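Local coordinates for ferritin heavy chain (PDB 1Z6O), which oxidises ferrous iron at its ferroxidase site and, with the light chain, builds the shell in which ferric iron is stored, at residues Glu32-Gly43 with Phe60-Ala71. Sequence-based numbering, arbitrary orientation.
With FE (Fe (III) ion), chain B.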
ATOM      1  N   GLU M  32      29.222 -33.684  30.294  1.00 15.93           N
ATOM      2  CA  GLU M  32      28.528 -32.473  29.831  1.00 16.66           C
ATOM      3  C   GLU M  32      27.555 -32.006  30.918  1.00 18.05           C
ATOM      4  O   GLU M  32      27.441 -30.810  31.186  1.00 16.70           O
ATOM      5  CB  GLU M  32      27.736 -32.741  28.540  1.00 15.68           C
ATOM      6  CG  GLU M  32      28.578 -33.245  27.362  1.00 19.89           C
ATOM      7  CD  GLU M  32      29.525 -32.200  26.770  1.00 25.99           C
ATOM      8  OE1 GLU M  32      30.470 -32.611  26.051  1.00 26.26           O
ATOM      9  OE2 GLU M  32      29.329 -30.982  26.991  1.00 23.01           O
ATOM     10  N   VAL M  33      26.842 -32.947  31.531  1.00 16.59           N
ATOM     11  CA  VAL M  33      25.901 -32.588  32.594  1.00 16.94           C
ATOM     12  C   VAL M  33      26.664 -31.974  33.768  1.00 21.42           C
ATOM     13  O   VAL M  33      26.234 -30.965  34.335  1.00 19.98           O
ATOM     14  CB  VAL M  33      25.072 -33.827  33.046  1.00 19.44           C
ATOM     15  CG1 VAL M  33      24.290 -33.519  34.338  1.00 21.47           C
ATOM     16  CG2 VAL M  33      24.087 -34.202  31.930  1.00 20.22           C
ATOM     17  N   GLY M  34      27.800 -32.571  34.126  1.00 18.93           N
ATOM     18  CA  GLY M  34      28.608 -32.025  35.210  1.00 18.61           C
ATOM     19  C   GLY M  34      29.039 -30.595  34.889  1.00 21.33           C
ATOM     20  O   GLY M  34      29.053 -29.727  35.763  1.00 20.19           O
ATOM     21  N   ALA M  35      29.403 -30.341  33.637  1.00 18.20           N
ATOM     22  CA  ALA M  35      29.800 -28.994  33.244  1.00 19.81           C
ATOM     23  C   ALA M  35      28.598 -28.048  33.362  1.00 19.01           C
ATOM     24  O   ALA M  35      28.764 -26.916  33.818  1.00 19.09           O
ATOM     25  CB  ALA M  35      30.349 -28.986  31.805  1.00 17.31           C
ATOM     26  N   SER M  36      27.393 -28.495  32.980  1.00 17.17           N
ATOM     27  CA  SER M  36      26.230 -27.609  33.089  1.00 17.78           C
ATOM     28  C   SER M  36      26.006 -27.211  34.542  1.00 19.27           C
ATOM     29  O   SER M  36      25.683 -26.059  34.819  1.00 17.28           O
ATOM     30  CB  SER M  36      24.927 -28.236  32.522  1.00 16.97           C
ATOM     31  OG  SER M  36      24.345 -29.212  33.390  1.00 27.35           O
ATOM     32  N   LEU M  37      26.196 -28.148  35.468  1.00 16.13           N
ATOM     33  CA  LEU M  37      25.996 -27.850  36.890  1.00 17.70           C
ATOM     34  C   LEU M  37      27.058 -26.896  37.425  1.00 17.84           C
ATOM     35  O   LEU M  37      26.763 -26.037  38.258  1.00 17.89           O
ATOM     36  CB  LEU M  37      26.007 -29.141  37.718  1.00 19.15           C
ATOM     37  CG  LEU M  37      25.017 -30.216  37.237  1.00 27.89           C
ATOM     38  CD1 LEU M  37      25.106 -31.452  38.120  1.00 25.71           C
ATOM     39  CD2 LEU M  37      23.618 -29.661  37.264  1.00 23.42           C
ATOM     40  N   GLN M  38      28.293 -27.040  36.958  1.00 15.34           N
ATOM     41  CA  GLN M  38      29.352 -26.150  37.430  1.00 16.76           C
ATOM     42  C   GLN M  38      29.104 -24.724  36.907  1.00 21.28           C
ATOM     43  O   GLN M  38      29.365 -23.749  37.613  1.00 16.50           O
ATOM     44  CB  GLN M  38      30.736 -26.668  36.993  1.00 16.24           C
ATOM     45  CG  GLN M  38      31.894 -25.790  37.485  1.00 21.41           C
ATOM     46  CD  GLN M  38      31.963 -25.718  39.006  1.00 24.44           C
ATOM     47  OE1 GLN M  38      32.563 -26.571  39.650  1.00 23.43           O
ATOM     48  NE2 GLN M  38      31.324 -24.703  39.585  1.00 18.22           N
ATOM     49  N   TYR M  39      28.605 -24.597  35.674  1.00 18.31           N
ATOM     50  CA  TYR M  39      28.292 -23.269  35.131  1.00 17.18           C
ATOM     51  C   TYR M  39      27.109 -22.653  35.881  1.00 15.34           C
ATOM     52  O   TYR M  39      27.065 -21.436  36.067  1.00 16.32           O
ATOM     53  CB  TYR M  39      27.977 -23.346  33.629  1.00 14.02           C
ATOM     54  CG  TYR M  39      29.217 -23.377  32.761  1.00 19.38           C
ATOM     55  CD1 TYR M  39      29.372 -24.332  31.753  1.00 16.73           C
ATOM     56  CD2 TYR M  39      30.211 -22.405  32.909  1.00 21.79           C
ATOM     57  CE1 TYR M  39      30.494 -24.314  30.898  1.00 18.13           C
ATOM     58  CE2 TYR M  39      31.325 -22.373  32.067  1.00 23.16           C
ATOM     59  CZ  TYR M  39      31.461 -23.324  31.066  1.00 27.71           C
ATOM     60  OH  TYR M  39      32.551 -23.252  30.227  1.00 26.50           O
ATOM     61  N   LEU M  40      26.142 -23.471  36.304  1.00 15.11           N
ATOM     62  CA  LEU M  40      25.012 -22.922  37.072  1.00 16.87           C
ATOM     63  C   LEU M  40      25.541 -22.280  38.349  1.00 16.97           C
ATOM     64  O   LEU M  40      25.046 -21.241  38.780  1.00 17.09           O
ATOM     65  CB  LEU M  40      24.009 -24.010  37.495  1.00 17.86           C
ATOM     66  CG  LEU M  40      22.924 -24.494  36.538  1.00 28.39           C
ATOM     67  CD1 LEU M  40      22.028 -25.513  37.280  1.00 22.92           C
ATOM     68  CD2 LEU M  40      22.087 -23.297  36.053  1.00 22.75           C
ATOM     69  N   ALA M  41      26.524 -22.919  38.978  1.00 16.44           N
ATOM     70  CA  ALA M  41      27.088 -22.376  40.214  1.00 16.96           C
ATOM     71  C   ALA M  41      27.820 -21.057  39.946  1.00 16.87           C
ATOM     72  O   ALA M  41      27.823 -20.166  40.799  1.00 16.00           O
ATOM     73  CB  ALA M  41      28.036 -23.403  40.867  1.00 17.26           C
ATOM     74  N   MET M  42      28.448 -20.923  38.777  1.00 14.89           N
ATOM     75  CA  MET M  42      29.117 -19.665  38.444  1.00 17.22           C
ATOM     76  C   MET M  42      28.061 -18.585  38.238  1.00 15.99           C
ATOM     77  O   MET M  42      28.221 -17.452  38.692  1.00 17.43           O
ATOM     78  CB  MET M  42      29.952 -19.794  37.166  1.00 16.17           C
ATOM     79  CG  MET M  42      31.183 -20.668  37.314  1.00 22.77           C
ATOM     80  SD  MET M  42      32.212 -20.550  35.800  1.00 26.22           S
ATOM     81  CE  MET M  42      33.582 -21.648  36.243  1.00 26.37           C
ATOM     82  N   GLY M  43      26.983 -18.929  37.540  1.00 15.08           N
ATOM     83  CA  GLY M  43      25.915 -17.957  37.331  1.00 14.78           C
ATOM     84  C   GLY M  43      25.356 -17.492  38.673  1.00 18.18           C
ATOM     85  O   GLY M  43      25.107 -16.300  38.888  1.00 15.87           O
ATOM     86  N   PHE M  60      27.449 -17.144  32.186  1.00 15.42           N
ATOM     87  CA  PHE M  60      27.539 -18.496  32.717  1.00 14.90           C
ATOM     88  C   PHE M  60      26.220 -19.256  32.766  1.00 16.79           C
ATOM     89  O   PHE M  60      26.221 -20.476  32.627  1.00 16.19           O
ATOM     90  CB  PHE M  60      28.259 -18.463  34.076  1.00 14.56           C
ATOM     91  CG  PHE M  60      29.701 -18.005  33.966  1.00 17.06           C
ATOM     92  CD1 PHE M  60      30.554 -18.589  33.030  1.00 18.47           C
ATOM     93  CD2 PHE M  60      30.195 -16.986  34.776  1.00 16.12           C
ATOM     94  CE1 PHE M  60      31.884 -18.165  32.897  1.00 19.87           C
ATOM     95  CE2 PHE M  60      31.523 -16.553  34.655  1.00 15.67           C
ATOM     96  CZ  PHE M  60      32.368 -17.146  33.710  1.00 17.90           C
ATOM     97  N   PHE M  61      25.094 -18.567  32.958  1.00 15.73           N
ATOM     98  CA  PHE M  61      23.808 -19.273  32.908  1.00 16.27           C
ATOM     99  C   PHE M  61      23.614 -19.734  31.449  1.00 18.40           C
ATOM    100  O   PHE M  61      23.109 -20.828  31.209  1.00 17.16           O
ATOM    101  CB  PHE M  61      22.641 -18.362  33.324  1.00 14.78           C
ATOM    102  CG  PHE M  61      22.482 -18.219  34.824  1.00 17.15           C
ATOM    103  CD1 PHE M  61      22.294 -16.965  35.402  1.00 17.48           C
ATOM    104  CD2 PHE M  61      22.499 -19.341  35.652  1.00 17.98           C
ATOM    105  CE1 PHE M  61      22.120 -16.828  36.793  1.00 17.49           C
ATOM    106  CE2 PHE M  61      22.328 -19.217  37.043  1.00 19.82           C
ATOM    107  CZ  PHE M  61      22.136 -17.952  37.612  1.00 16.65           C
ATOM    108  N   ASP M  62      24.004 -18.901  30.479  1.00 16.78           N
ATOM    109  CA  ASP M  62      23.888 -19.293  29.067  1.00 18.17           C
ATOM    110  C   ASP M  62      24.772 -20.519  28.812  1.00 18.94           C
ATOM    111  O   ASP M  62      24.368 -21.446  28.107  1.00 16.34           O
ATOM    112  CB  ASP M  62      24.340 -18.170  28.109  1.00 18.76           C
ATOM    113  CG  ASP M  62      23.348 -17.011  28.037  1.00 32.51           C
ATOM    114  OD1 ASP M  62      22.217 -17.150  28.544  1.00 30.09           O
ATOM    115  OD2 ASP M  62      23.700 -15.959  27.461  1.00 32.86           O
ATOM    116  N   ALA M  63      25.982 -20.515  29.371  1.00 15.04           N
ATOM    117  CA  ALA M  63      26.897 -21.651  29.196  1.00 15.82           C
ATOM    118  C   ALA M  63      26.312 -22.919  29.818  1.00 17.60           C
ATOM    119  O   ALA M  63      26.477 -24.013  29.277  1.00 16.70           O
ATOM    120  CB  ALA M  63      28.266 -21.348  29.828  1.00 15.95           C
ATOM    121  N   ALA M  64      25.639 -22.783  30.960  1.00 15.00           N
ATOM    122  CA  ALA M  64      25.031 -23.951  31.605  1.00 14.09           C
ATOM    123  C   ALA M  64      23.977 -24.566  30.677  1.00 16.49           C
ATOM    124  O   ALA M  64      23.923 -25.786  30.503  1.00 15.57           O
ATOM    125  CB  ALA M  64      24.368 -23.549  32.964  1.00 13.73           C
ATOM    126  N   SER M  65      23.126 -23.726  30.089  1.00 14.32           N
ATOM    127  CA  SER M  65      22.084 -24.238  29.198  1.00 14.82           C
ATOM    128  C   SER M  65      22.689 -24.867  27.944  1.00 17.17           C
ATOM    129  O   SER M  65      22.168 -25.852  27.418  1.00 16.97           O
ATOM    130  CB  SER M  65      21.114 -23.112  28.813  1.00 18.14           C
ATOM    131  OG  SER M  65      20.362 -22.731  29.955  1.00 20.60           O
ATOM    132  N   GLU M  66      23.787 -24.299  27.463  1.00 15.72           N
ATOM    133  CA  GLU M  66      24.452 -24.849  26.286  1.00 17.45           C
ATOM    134  C   GLU M  66      25.033 -26.242  26.600  1.00 18.74           C
ATOM    135  O   GLU M  66      24.958 -27.148  25.770  1.00 17.69           O
ATOM    136  CB  GLU M  66      25.574 -23.911  25.829  1.00 24.10           C
ATOM    137  CG  GLU M  66      26.160 -24.263  24.478  1.00 48.98           C
ATOM    138  CD  GLU M  66      25.229 -23.900  23.320  1.00 71.82           C
ATOM    139  OE1 GLU M  66      24.066 -24.367  23.297  1.00 77.54           O
ATOM    140  OE2 GLU M  66      25.668 -23.142  22.427  1.00 83.67           O
ATOM    141  N   GLU M  67      25.621 -26.423  27.781  1.00 14.96           N
ATOM    142  CA  GLU M  67      26.181 -27.740  28.124  1.00 15.29           C
ATOM    143  C   GLU M  67      25.053 -28.773  28.236  1.00 18.18           C
ATOM    144  O   GLU M  67      25.229 -29.946  27.893  1.00 17.20           O
ATOM    145  CB  GLU M  67      26.971 -27.693  29.440  1.00 16.51           C
ATOM    146  CG  GLU M  67      28.275 -26.869  29.381  1.00 19.63           C
ATOM    147  CD  GLU M  67      29.223 -27.305  28.247  1.00 28.21           C
ATOM    148  OE1 GLU M  67      29.243 -28.509  27.906  1.00 25.39           O
ATOM    149  OE2 GLU M  67      29.962 -26.447  27.706  1.00 38.11           O
ATOM    150  N   ARG M  68      23.900 -28.347  28.740  1.00 16.91           N
ATOM    151  CA  ARG M  68      22.757 -29.253  28.829  1.00 16.39           C
ATOM    152  C   ARG M  68      22.368 -29.661  27.402  1.00 17.38           C
ATOM    153  O   ARG M  68      22.034 -30.821  27.151  1.00 18.15           O
ATOM    154  CB  ARG M  68      21.586 -28.555  29.535  1.00 17.91           C
ATOM    155  CG  ARG M  68      20.261 -29.322  29.511  1.00 17.13           C
ATOM    156  CD  ARG M  68      19.237 -28.632  30.450  1.00 17.31           C
ATOM    157  NE  ARG M  68      17.911 -29.258  30.405  1.00 16.44           N
ATOM    158  CZ  ARG M  68      16.961 -28.949  29.528  1.00 22.76           C
ATOM    159  NH1 ARG M  68      15.787 -29.578  29.571  1.00 20.15           N
ATOM    160  NH2 ARG M  68      17.176 -28.004  28.618  1.00 19.07           N
ATOM    161  N   GLU M  69      22.404 -28.715  26.464  1.00 15.51           N
ATOM    162  CA  GLU M  69      22.079 -29.046  25.068  1.00 17.95           C
ATOM    163  C   GLU M  69      23.119 -30.033  24.499  1.00 20.35           C
ATOM    164  O   GLU M  69      22.774 -30.901  23.701  1.00 17.77           O
ATOM    165  CB  GLU M  69      22.065 -27.794  24.176  1.00 20.41           C
ATOM    166  CG  GLU M  69      20.945 -26.787  24.469  1.00 34.11           C
ATOM    167  CD  GLU M  69      19.544 -27.370  24.275  1.00 48.62           C
ATOM    168  OE1 GLU M  69      19.340 -28.138  23.306  1.00 45.55           O
ATOM    169  OE2 GLU M  69      18.642 -27.048  25.083  1.00 42.84           O
ATOM    170  N   HIS M  70      24.390 -29.887  24.878  1.00 15.95           N
ATOM    171  CA  HIS M  70      25.428 -30.814  24.393  1.00 17.82           C
ATOM    172  C   HIS M  70      25.110 -32.226  24.874  1.00 18.98           C
ATOM    173  O   HIS M  70      25.245 -33.194  24.121  1.00 16.63           O
ATOM    174  CB  HIS M  70      26.826 -30.430  24.913  1.00 16.79           C
ATOM    175  CG  HIS M  70      27.363 -29.158  24.338  1.00 19.78           C
ATOM    176  ND1 HIS M  70      28.531 -28.572  24.787  1.00 21.33           N
ATOM    177  CD2 HIS M  70      26.884 -28.348  23.361  1.00 21.62           C
ATOM    178  CE1 HIS M  70      28.744 -27.454  24.114  1.00 28.12           C
ATOM    179  NE2 HIS M  70      27.759 -27.296  23.243  1.00 23.27           N
ATOM    180  N   ALA M  71      24.720 -32.352  26.140  1.00 15.38           N
ATOM    181  CA  ALA M  71      24.374 -33.665  26.674  1.00 16.45           C
ATOM    182  C   ALA M  71      23.207 -34.250  25.869  1.00 19.32           C
ATOM    183  O   ALA M  71      23.220 -35.425  25.494  1.00 16.13           O
ATOM    184  CB  ALA M  71      23.979 -33.552  28.147  1.00 15.27           C
TER
HETATM  185 FE    FE B 300      29.879 -29.310  26.119  1.00 18.93          FE
HETATM  186  O   HOH W   1      31.493 -28.048  26.195  1.00 25.00           O
HETATM  187  O   HOH W   2      30.824 -30.475  24.721  1.00 24.31           O
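E32 and E67 reach from facing helices to the same ferric ion, E32 OE2 binding at 2.0 Å and E67 OE1 at 2.1 Å. Both side chains bend at chi2 to bring a carboxylate oxygen to the metal, and the two carboxylate planes lie 13° apart. H70 adds ND1, its ring edge toward E32 OE2, and two waters complete the five ligands; E32 OE1 is also held by Q28. Away from the iron the interface closes up. Y39 is a knob among F60, A63, A64 and E67: the CB of A63 lies over the ring face, 3.6 Å from its centroid, while E67 CG meets the ring edge in plane. The two helices run antiparallel, 166° between their directions and 7.6 Å apart at closest approach, as neighbours in the four-helix bundle of ferritin, and the metal is part of its ferroxidase centre. Replacing Y39 by alanine would remove the ring and is likely to leave a gap over A63 and beside E67 CG, and E116, inferred to bind the second iron, without its hydroxyl partner. Small residues let the backbones approach at S36 and A64, where S36 CB is 3.3 Å from A64 O. Farther along, M42, extended beyond CG, lays SD over the F60 ring at 3.8 Å from its centroid, a Met-aromatic contact, and G43 CA sits over the face of F61. The flank bearing V33 and R68 is looser between the helices, V33 offering just CG2 to A71 CB; here a ferritin light chain packs on, its D81 salt-bridged to R68.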